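Local structure of ULam111 (Flavobacterium sp., 5WUT) at residues R41-H49 against K61-R71; G54-K62 against D219-D229. The protein probably hydrolyses the beta-1,3-glucan laminarin, as a laminarinase of glycosyl hydrolase family 16 with a beta-jelly-roll fold. One frame throughout, in Å; residues are numbered along the deposited sequence.

Contact 1: residues R41-H49 against K61-R71; sequences RQLYTKTNH and KKEGTQYTSTR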
loop_
_atom_site.group_PDB
_atom_site.type_symbol
_atom_site.label_atom_id
_atom_site.label_comp_id
_atom_site.label_asym_id
_atom_site.label_seq_id
_atom_site.Cartn_x
_atom_site.Cartn_y
_atom_site.Cartn_z
ATOM N N ARG A 41 -24.637 -6.464 -18.191
ATOM C CA ARG A 41 -24.866 -7.284 -19.382
ATOM C C ARG A 41 -24.952 -8.803 -19.140
ATOM O O ARG A 41 -25.639 -9.505 -19.888
ATOM C CB ARG A 41 -23.776 -7.029 -20.426
ATOM C CG ARG A 41 -23.663 -5.578 -20.881
ATOM C CD ARG A 41 -22.808 -5.461 -22.119
ATOM N NE ARG A 41 -22.520 -4.061 -22.423
ATOM C CZ ARG A 41 -21.950 -3.633 -23.546
ATOM N NH1 ARG A 41 -21.625 -4.484 -24.518
ATOM N NH2 ARG A 41 -21.726 -2.333 -23.707
ATOM N N GLN A 42 -24.262 -9.316 -18.125
ATOM C CA GLN A 42 -24.097 -10.767 -18.011
ATOM C C GLN A 42 -25.287 -11.517 -17.435
ATOM O O GLN A 42 -26.039 -10.997 -16.610
ATOM C CB GLN A 42 -22.858 -11.087 -17.160
ATOM C CG GLN A 42 -23.079 -10.962 -15.649
ATOM C CD GLN A 42 -23.236 -9.532 -15.180
ATOM O OE1 GLN A 42 -22.718 -8.607 -15.808
ATOM N NE2 GLN A 42 -23.943 -9.341 -14.068
ATOM N N LEU A 43 -25.447 -12.754 -17.908
ATOM C CA LEU A 43 -26.212 -13.750 -17.184
ATOM C C LEU A 43 -25.223 -14.536 -16.354
ATOM O O LEU A 43 -24.170 -14.944 -16.848
ATOM C CB LEU A 43 -26.972 -14.701 -18.109
ATOM C CG LEU A 43 -28.016 -14.121 -19.043
ATOM C CD1 LEU A 43 -28.747 -15.277 -19.721
ATOM C CD2 LEU A 43 -28.974 -13.251 -18.269
ATOM N N TYR A 44 -25.553 -14.741 -15.089
ATOM C CA TYR A 44 -24.701 -15.546 -14.238
ATOM C C TYR A 44 -25.108 -17.011 -14.370
ATOM O O TYR A 44 -26.302 -17.327 -14.465
ATOM C CB TYR A 44 -24.790 -15.065 -12.802
ATOM C CG TYR A 44 -24.047 -13.778 -12.526
ATOM C CD1 TYR A 44 -22.706 -13.655 -12.841
ATOM C CD2 TYR A 44 -24.683 -12.703 -11.921
ATOM C CE1 TYR A 44 -22.009 -12.495 -12.563
ATOM C CE2 TYR A 44 -23.990 -11.533 -11.643
ATOM C CZ TYR A 44 -22.657 -11.444 -11.963
ATOM O OH TYR A 44 -21.954 -10.286 -11.682
ATOM N N THR A 45 -24.111 -17.892 -14.407
ATOM C CA THR A 45 -24.348 -19.308 -14.672
ATOM C C THR A 45 -23.617 -20.195 -13.685
ATOM O O THR A 45 -22.856 -19.699 -12.853
ATOM C CB THR A 45 -23.867 -19.711 -16.064
ATOM O OG1 THR A 45 -22.443 -19.818 -16.049
ATOM C CG2 THR A 45 -24.309 -18.699 -17.128
ATOM N N LYS A 46 -23.813 -21.507 -13.814
ATOM C CA LYS A 46 -23.038 -22.493 -13.053
ATOM C C LYS A 46 -21.980 -23.125 -13.945
ATOM O O LYS A 46 -21.287 -24.077 -13.549
ATOM C CB LYS A 46 -23.943 -23.594 -12.476
ATOM C CG LYS A 46 -24.930 -23.137 -11.428
ATOM C CD LYS A 46 -25.574 -24.336 -10.744
ATOM C CE LYS A 46 -26.755 -24.883 -11.514
ATOM N NZ LYS A 46 -27.451 -25.900 -10.673
ATOM N N THR A 47 -21.857 -22.600 -15.157
ATOM C CA THR A 47 -20.961 -23.181 -16.150
ATOM C C THR A 47 -19.862 -22.225 -16.619
ATOM O O THR A 47 -19.228 -22.450 -17.655
ATOM C CB THR A 47 -21.765 -23.675 -17.375
ATOM O OG1 THR A 47 -22.636 -22.629 -17.818
ATOM C CG2 THR A 47 -22.604 -24.885 -17.000
ATOM N N ASN A 48 -19.606 -21.165 -15.851
ATOM C CA ASN A 48 -18.542 -20.226 -16.199
ATOM C C ASN A 48 -17.344 -20.260 -15.242
ATOM O O ASN A 48 -16.465 -19.406 -15.311
ATOM C CB ASN A 48 -19.091 -18.794 -16.268
ATOM C CG ASN A 48 -19.744 -18.484 -17.606
ATOM O OD1 ASN A 48 -20.815 -19.008 -17.917
ATOM N ND2 ASN A 48 -19.112 -17.604 -18.388
ATOM N N HIS A 49 -17.299 -21.248 -14.362
ATOM C CA HIS A 49 -16.170 -21.342 -13.437
ATOM C C HIS A 49 -15.549 -22.730 -13.463
ATOM O O HIS A 49 -16.178 -23.703 -13.890
ATOM C CB HIS A 49 -16.621 -21.042 -12.023
ATOM C CG HIS A 49 -17.429 -22.154 -11.454
ATOM N ND1 HIS A 49 -18.734 -22.377 -11.825
ATOM C CD2 HIS A 49 -17.095 -23.150 -10.600
ATOM C CE1 HIS A 49 -19.183 -23.457 -11.207
ATOM N NE2 HIS A 49 -18.211 -23.940 -10.454
ATOM N N LYS A 61 -17.327 -14.526 -20.510
ATOM C CA LYS A 61 -17.372 -14.924 -21.914
ATOM C C LYS A 61 -18.400 -14.119 -22.684
ATOM O O LYS A 61 -19.392 -13.660 -22.129
ATOM C CB LYS A 61 -17.715 -16.411 -22.054
ATOM C CG LYS A 61 -16.807 -17.375 -21.304
ATOM C CD LYS A 61 -17.279 -18.817 -21.533
ATOM C CE LYS A 61 -17.051 -19.715 -20.313
ATOM N NZ LYS A 61 -17.801 -21.016 -20.413
ATOM N N LYS A 62 -18.164 -13.987 -23.986
ATOM C CA LYS A 62 -19.169 -13.455 -24.881
ATOM C C LYS A 62 -19.437 -14.478 -25.988
ATOM O O LYS A 62 -18.516 -14.935 -26.654
ATOM C CB LYS A 62 -18.718 -12.122 -25.466
ATOM C CG LYS A 62 -19.768 -11.471 -26.363
ATOM C CD LYS A 62 -19.159 -10.327 -27.166
ATOM C CE LYS A 62 -20.180 -9.691 -28.098
ATOM N NZ LYS A 62 -20.247 -10.430 -29.393
ATOM N N GLU A 63 -20.703 -14.849 -26.137
ATOM C CA GLU A 63 -21.130 -15.827 -27.133
ATOM C C GLU A 63 -22.322 -15.224 -27.874
ATOM O O GLU A 63 -23.415 -15.067 -27.323
ATOM C CB GLU A 63 -21.466 -17.158 -26.448
ATOM C CG GLU A 63 -20.203 -17.883 -25.936
ATOM C CD GLU A 63 -20.403 -18.684 -24.640
ATOM O OE1 GLU A 63 -21.120 -18.215 -23.723
ATOM O OE2 GLU A 63 -19.829 -19.787 -24.532
ATOM N N GLY A 64 -22.105 -14.839 -29.128
ATOM C CA GLY A 64 -23.113 -14.063 -29.819
ATOM C C GLY A 64 -23.228 -12.716 -29.144
ATOM O O GLY A 64 -22.217 -12.034 -28.932
ATOM N N THR A 65 -24.440 -12.331 -28.767
ATOM C CA THR A 65 -24.608 -11.137 -27.950
ATOM C C THR A 65 -24.895 -11.470 -26.491
ATOM O O THR A 65 -25.282 -10.599 -25.720
ATOM C CB THR A 65 -25.731 -10.233 -28.459
ATOM O OG1 THR A 65 -26.950 -10.981 -28.567
ATOM C CG2 THR A 65 -25.360 -9.622 -29.807
ATOM N N GLN A 66 -24.726 -12.736 -26.124
ATOM C CA GLN A 66 -24.896 -13.151 -24.734
ATOM C C GLN A 66 -23.569 -13.115 -23.969
ATOM O O GLN A 66 -22.557 -13.663 -24.408
ATOM C CB GLN A 66 -25.521 -14.554 -24.656
ATOM C CG GLN A 66 -25.476 -15.158 -23.231
ATOM C CD GLN A 66 -26.527 -16.235 -22.992
ATOM O OE1 GLN A 66 -26.208 -17.369 -22.623
ATOM N NE2 GLN A 66 -27.780 -15.867 -23.137
ATOM N N TYR A 67 -23.581 -12.418 -22.837
ATOM C CA TYR A 67 -22.450 -12.387 -21.923
ATOM C C TYR A 67 -22.742 -13.273 -20.727
ATOM O O TYR A 67 -23.854 -13.242 -20.216
ATOM C CB TYR A 67 -22.188 -10.962 -21.450
ATOM C CG TYR A 67 -21.804 -9.996 -22.543
ATOM C CD1 TYR A 67 -22.778 -9.299 -23.247
ATOM C CD2 TYR A 67 -20.466 -9.771 -22.861
ATOM C CE1 TYR A 67 -22.436 -8.413 -24.242
ATOM C CE2 TYR A 67 -20.106 -8.868 -23.863
ATOM C CZ TYR A 67 -21.104 -8.196 -24.548
ATOM O OH TYR A 67 -20.766 -7.295 -25.533
ATOM N N THR A 68 -21.740 -14.018 -20.261
ATOM C CA THR A 68 -21.917 -14.891 -19.100
ATOM C C THR A 68 -20.745 -14.814 -18.121
ATOM O O THR A 68 -19.611 -14.543 -18.503
ATOM C CB THR A 68 -22.113 -16.366 -19.514
ATOM O OG1 THR A 68 -21.079 -16.755 -20.426
ATOM C CG2 THR A 68 -23.500 -16.569 -20.176
ATOM N N SER A 69 -21.044 -15.088 -16.860
ATOM C CA SER A 69 -20.023 -15.039 -15.824
ATOM C C SER A 69 -20.537 -15.802 -14.612
ATOM O O SER A 69 -21.517 -16.545 -14.727
ATOM C CB SER A 69 -19.674 -13.584 -15.483
ATOM O OG SER A 69 -18.478 -13.514 -14.697
ATOM N N THR A 70 -19.874 -15.617 -13.468
ATOM C CA THR A 70 -20.193 -16.326 -12.225
ATOM C C THR A 70 -20.389 -15.351 -11.081
ATOM O O THR A 70 -19.660 -14.345 -10.983
ATOM C CB THR A 70 -19.067 -17.311 -11.824
ATOM O OG1 THR A 70 -18.728 -18.136 -12.944
ATOM C CG2 THR A 70 -19.470 -18.194 -10.618
ATOM N N ARG A 71 -21.361 -15.649 -10.225
ATOM C CA ARG A 71 -21.582 -14.925 -8.979
ATOM C C ARG A 71 -21.957 -15.929 -7.894
ATOM O O ARG A 71 -22.976 -16.619 -8.002
ATOM C CB ARG A 71 -22.688 -13.879 -9.158
ATOM C CG ARG A 71 -23.052 -13.116 -7.875
ATOM C CD ARG A 71 -23.926 -11.920 -8.224
ATOM N NE ARG A 71 -24.540 -11.335 -7.038
ATOM C CZ ARG A 71 -24.806 -10.036 -6.905
ATOM N NH1 ARG A 71 -24.502 -9.191 -7.880
ATOM N NH2 ARG A 71 -25.374 -9.585 -5.797
HETATM O O HOH W 1 -26.109 -11.404 -21.929
HETATM O O HOH W 2 -23.280 -8.292 -10.475
HETATM O O HOH W 3 -23.164 -17.806 -10.872
HETATM O O HOH W 4 -20.199 -20.446 -13.207
HETATM O O HOH W 5 -20.689 -20.300 -20.287
#
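Tyr44 turns its ring back beside its own backbone N (chi1 -75°), while Arg71 sends its side chain out straight with CG opposite its N (chi1 177°); together these choices set Arg71 CB over the centre of the Tyr44 ring in a CH-pi contact, 3.4 Å from the centroid. CG of Gln42 packs on the opposite face, nearer the rim, so the flat ring is clasped between aliphatic carbons. Tyr44 OH bonds to Asn205, and a water bridges Tyr44 OH and Arg71 NH1, its bond to NH1 being weak; NE of Arg71 is paired with Glu26. With an alanine here in place of Tyr44, Arg71 CB and Gln42 CG would probably face a gap, and Asn205 would lose its hydroxyl partner.

The two backbones pair in a short parallel ladder, with Leu43 N to Tyr67 O at 2.8 Å and Thr45 N to Ser69 O at 2.9 Å. The chain then bends: Thr45 OG1 accepts from Thr47 N in an ST turn and donates to Asn48 OD1 at 2.6 Å. Asparagine suits this corner because its amide also gives, close to its plane, a 3.0 Å bond from ND2 to Thr68 OG1. At the far end Arg41 CD makes an off-centre CH-pi contact with the Tyr67 ring.

Ser69 OG reaches Met206 O of strand 200-208, which flanks strand 66-80, and Trp36 of helix 35-39 meets Tyr44 edge-to-face.

Contact 2: residues G54-K62 against D219-D229; sequences GKLVITAKK and DAIFPQDFSID
Ile228 reaches across to strand 55-62 with its CD1, which lies 4.1 Å from Leu56 CD2 and 4.3 Å from Ile58 CD1. An unusual chi2 of 91° also sets this methyl over the centre of the Phe226 ring on its own strand, 3.9 Å above the plane. A branched aliphatic residue suits the place, since one slim arm can touch two neighbouring side chains and an aromatic face at once. Two backbone bonds hold Ile228 opposite Leu56; the one from Ile228 N to Leu56 O is 2.8 Å long.

The strands run antiparallel, as neighbours in the jelly-roll beta-sandwich of family 16. The apolar Leu56, Ile58, Ala60, Phe226 and Ile228 gather on one face, from which Gln224 also starts before leading away; here Ile58, Ala60 and Phe226 meet Met206 of strand 200-208. Val57, Thr59, Asp225 and Ser227 make the more polar other face. There Thr59 OG1 donates to Asp225 OD1 at 2.6 Å, arriving from above the carboxylate plane.

Phe222 extends the contact beyond the ladder, just before the cis peptide bond of Pro223. Its ring turns an edge to Ala60, with CE1 3.9 Å from Ala60 CB, where the small methyl leaves room for the aromatic. Ile221 CG1 packs on one face of this ring. Lys62 CB also touches the ring, and the lysine then carries its aliphatic chain across Asp219, CE standing 3.6 Å from OD2. Its ammonium group bonds instead to Gly64 O, while Asp219 OD1 takes a hydrogen bond from Tyr67 OH.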
loop_
_atom_site.group_PDB
_atom_site.type_symbol
_atom_site.label_atom_id
_atom_site.label_comp_id
_atom_site.label_asym_id
_atom_site.label_seq_id
_atom_site.Cartn_x
_atom_site.Cartn_y
_atom_site.Cartn_z
ATOM N N GLY A 54 -5.600 -25.199 -7.631
ATOM C CA GLY A 54 -5.855 -24.624 -6.321
ATOM C C GLY A 54 -6.491 -23.244 -6.356
ATOM O O GLY A 54 -6.504 -22.533 -5.355
ATOM N N LYS A 55 -7.011 -22.852 -7.513
ATOM C CA LYS A 55 -7.707 -21.574 -7.653
ATOM C C LYS A 55 -9.140 -21.783 -8.111
ATOM O O LYS A 55 -9.417 -22.677 -8.920
ATOM C CB LYS A 55 -6.999 -20.660 -8.667
ATOM C CG LYS A 55 -5.821 -19.816 -8.155
ATOM C CD LYS A 55 -4.727 -20.659 -7.569
ATOM C CE LYS A 55 -3.448 -19.876 -7.389
ATOM N NZ LYS A 55 -2.307 -20.783 -7.613
ATOM N N LEU A 56 -10.042 -20.941 -7.615
ATOM C CA LEU A 56 -11.318 -20.730 -8.286
ATOM C C LEU A 56 -11.066 -19.813 -9.479
ATOM O O LEU A 56 -10.550 -18.712 -9.320
ATOM C CB LEU A 56 -12.362 -20.115 -7.339
ATOM C CG LEU A 56 -13.630 -19.572 -8.021
ATOM C CD1 LEU A 56 -14.467 -20.715 -8.622
ATOM C CD2 LEU A 56 -14.456 -18.773 -7.036
ATOM N N VAL A 57 -11.396 -20.277 -10.684
ATOM C CA VAL A 57 -11.235 -19.445 -11.868
ATOM C C VAL A 57 -12.592 -19.152 -12.486
ATOM O O VAL A 57 -13.289 -20.050 -12.951
ATOM C CB VAL A 57 -10.312 -20.095 -12.928
ATOM C CG1 VAL A 57 -10.156 -19.163 -14.141
ATOM C CG2 VAL A 57 -8.950 -20.424 -12.320
ATOM N N ILE A 58 -12.971 -17.879 -12.464
ATOM C CA ILE A 58 -14.210 -17.440 -13.083
ATOM C C ILE A 58 -13.887 -16.848 -14.437
ATOM O O ILE A 58 -13.013 -15.982 -14.541
ATOM C CB ILE A 58 -14.927 -16.395 -12.222
ATOM C CG1 ILE A 58 -15.336 -17.015 -10.877
ATOM C CG2 ILE A 58 -16.129 -15.799 -12.978
ATOM C CD1 ILE A 58 -15.828 -16.013 -9.863
ATOM N N THR A 59 -14.574 -17.308 -15.481
ATOM C CA THR A 59 -14.325 -16.773 -16.815
ATOM C C THR A 59 -15.527 -16.003 -17.354
ATOM O O THR A 59 -16.656 -16.514 -17.373
ATOM C CB THR A 59 -13.958 -17.891 -17.812
ATOM O OG1 THR A 59 -12.750 -18.532 -17.381
ATOM C CG2 THR A 59 -13.728 -17.312 -19.200
ATOM N N ALA A 60 -15.270 -14.758 -17.748
ATOM C CA ALA A 60 -16.261 -13.923 -18.413
ATOM C C ALA A 60 -16.183 -14.203 -19.908
ATOM O O ALA A 60 -15.099 -14.172 -20.479
ATOM C CB ALA A 60 -16.001 -12.445 -18.117
ATOM N N LYS A 61 -17.327 -14.526 -20.510
ATOM C CA LYS A 61 -17.372 -14.924 -21.914
ATOM C C LYS A 61 -18.400 -14.119 -22.684
ATOM O O LYS A 61 -19.392 -13.660 -22.129
ATOM C CB LYS A 61 -17.715 -16.411 -22.054
ATOM C CG LYS A 61 -16.807 -17.375 -21.304
ATOM C CD LYS A 61 -17.279 -18.817 -21.533
ATOM C CE LYS A 61 -17.051 -19.715 -20.313
ATOM N NZ LYS A 61 -17.801 -21.016 -20.413
ATOM N N LYS A 62 -18.164 -13.987 -23.986
ATOM C CA LYS A 62 -19.169 -13.455 -24.881
ATOM C C LYS A 62 -19.437 -14.478 -25.988
ATOM O O LYS A 62 -18.516 -14.935 -26.654
ATOM C CB LYS A 62 -18.718 -12.122 -25.466
ATOM C CG LYS A 62 -19.768 -11.471 -26.363
ATOM C CD LYS A 62 -19.159 -10.327 -27.166
ATOM C CE LYS A 62 -20.180 -9.691 -28.098
ATOM N NZ LYS A 62 -20.247 -10.430 -29.393
ATOM N N ASP A 219 -15.362 -5.642 -26.538
ATOM C CA ASP A 219 -15.671 -7.056 -26.731
ATOM C C ASP A 219 -14.455 -7.894 -27.134
ATOM O O ASP A 219 -14.499 -9.122 -27.077
ATOM C CB ASP A 219 -16.783 -7.212 -27.773
ATOM C CG ASP A 219 -18.140 -6.775 -27.248
ATOM O OD1 ASP A 219 -18.394 -6.914 -26.032
ATOM O OD2 ASP A 219 -18.960 -6.272 -28.052
ATOM N N ALA A 220 -13.363 -7.247 -27.522
ATOM C CA ALA A 220 -12.154 -7.976 -27.883
ATOM C C ALA A 220 -11.482 -8.611 -26.661
ATOM O O ALA A 220 -10.633 -9.492 -26.810
ATOM C CB ALA A 220 -11.173 -7.058 -28.586
ATOM N N ILE A 221 -11.851 -8.167 -25.461
ATOM C CA ILE A 221 -11.158 -8.654 -24.263
ATOM C C ILE A 221 -11.539 -10.085 -23.878
ATOM O O ILE A 221 -10.806 -10.747 -23.152
ATOM C CB ILE A 221 -11.399 -7.734 -23.015
ATOM C CG1 ILE A 221 -12.812 -7.888 -22.433
ATOM C CG2 ILE A 221 -11.073 -6.283 -23.335
ATOM C CD1 ILE A 221 -13.079 -6.966 -21.222
ATOM N N PHE A 222 -12.686 -10.558 -24.347
ATOM C CA PHE A 222 -13.208 -11.842 -23.894
ATOM C C PHE A 222 -12.537 -13.004 -24.608
ATOM O O PHE A 222 -12.259 -12.919 -25.803
ATOM C CB PHE A 222 -14.721 -11.889 -24.087
ATOM C CG PHE A 222 -15.442 -10.841 -23.315
ATOM C CD1 PHE A 222 -15.560 -10.963 -21.933
ATOM C CD2 PHE A 222 -15.947 -9.712 -23.935
ATOM C CE1 PHE A 222 -16.210 -9.990 -21.185
ATOM C CE2 PHE A 222 -16.598 -8.734 -23.198
ATOM C CZ PHE A 222 -16.720 -8.870 -21.817
ATOM N N PRO A 223 -12.296 -14.107 -23.888
ATOM C CA PRO A 223 -12.664 -14.357 -22.487
ATOM C C PRO A 223 -11.671 -13.783 -21.470
ATOM O O PRO A 223 -10.500 -13.618 -21.779
ATOM C CB PRO A 223 -12.688 -15.884 -22.414
ATOM C CG PRO A 223 -11.628 -16.301 -23.372
ATOM C CD PRO A 223 -11.704 -15.304 -24.518
ATOM N N GLN A 224 -12.154 -13.485 -20.263
ATOM C CA GLN A 224 -11.282 -12.974 -19.204
ATOM C C GLN A 224 -11.427 -13.792 -17.936
ATOM O O GLN A 224 -12.545 -14.124 -17.539
ATOM C CB GLN A 224 -11.606 -11.509 -18.914
ATOM C CG GLN A 224 -10.998 -10.514 -19.901
ATOM C CD GLN A 224 -9.475 -10.550 -19.918
ATOM O OE1 GLN A 224 -8.828 -10.662 -18.871
ATOM N NE2 GLN A 224 -8.894 -10.452 -21.105
ATOM N N ASP A 225 -10.296 -14.077 -17.286
ATOM C CA ASP A 225 -10.266 -14.881 -16.068
ATOM C C ASP A 225 -10.032 -14.035 -14.812
ATOM O O ASP A 225 -9.120 -13.199 -14.769
ATOM C CB ASP A 225 -9.157 -15.933 -16.128
ATOM C CG ASP A 225 -9.447 -17.065 -17.098
ATOM O OD1 ASP A 225 -10.578 -17.176 -17.606
ATOM O OD2 ASP A 225 -8.516 -17.866 -17.325
ATOM N N PHE A 226 -10.852 -14.297 -13.801
ATOM C CA PHE A 226 -10.726 -13.762 -12.442
ATOM C C PHE A 226 -10.403 -14.956 -11.561
ATOM O O PHE A 226 -11.233 -15.858 -11.431
ATOM C CB PHE A 226 -12.037 -13.089 -12.042
ATOM C CG PHE A 226 -12.087 -12.520 -10.638
ATOM C CD1 PHE A 226 -10.954 -12.072 -9.970
ATOM C CD2 PHE A 226 -13.319 -12.382 -10.014
ATOM C CE1 PHE A 226 -11.068 -11.512 -8.681
ATOM C CE2 PHE A 226 -13.439 -11.844 -8.733
ATOM C CZ PHE A 226 -12.306 -11.408 -8.070
ATOM N N SER A 227 -9.198 -14.986 -10.985
ATOM C CA SER A 227 -8.735 -16.164 -10.240
ATOM C C SER A 227 -8.607 -15.866 -8.758
ATOM O O SER A 227 -7.941 -14.903 -8.380
ATOM C CB SER A 227 -7.382 -16.651 -10.768
ATOM O OG SER A 227 -7.465 -16.958 -12.155
ATOM N N ILE A 228 -9.207 -16.707 -7.927
ATOM C CA ILE A 228 -9.131 -16.499 -6.480
ATOM C C ILE A 228 -8.478 -17.721 -5.832
ATOM O O ILE A 228 -8.940 -18.838 -6.006
ATOM C CB ILE A 228 -10.521 -16.237 -5.876
ATOM C CG1 ILE A 228 -11.239 -15.088 -6.620
ATOM C CG2 ILE A 228 -10.401 -15.941 -4.371
ATOM C CD1 ILE A 228 -12.121 -15.521 -7.785
ATOM N N ASP A 229 -7.373 -17.498 -5.124
ATOM C CA ASP A 229 -6.614 -18.571 -4.455
ATOM C C ASP A 229 -7.262 -18.997 -3.147
ATOM O O ASP A 229 -7.434 -20.187 -2.882
ATOM C CB ASP A 229 -5.176 -18.088 -4.228
ATOM C CG ASP A 229 -4.227 -19.175 -3.734
ATOM O OD1 ASP A 229 -4.573 -20.368 -3.756
ATOM O OD2 ASP A 229 -3.084 -18.808 -3.362
HETATM O O HOH W 6 -2.808 -22.179 -4.872
#

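In the fold
Contacts 1 and 2 have centres about 10 Å apart, on the same side of the chain's centre, and share Lys61 and Lys62. Strand 55-63 joins them: it pairs antiparallel with both strand 66-80, used by contact 1, and strand 224-234, used by contact 2. Along the sequence the segments alternate, 41-49 and 54-62 coming before 61-71, with 219-229 far behind, so strand 224-234, near the C-terminus, pairs with strand 55-63, near the N-terminus, within the jelly roll. Direct links include Asn48 O to Thr59 N at 2.8 Å, probably a hydrogen bond, and the rings of Tyr67 and Phe222, which meet with their planes about 60° apart.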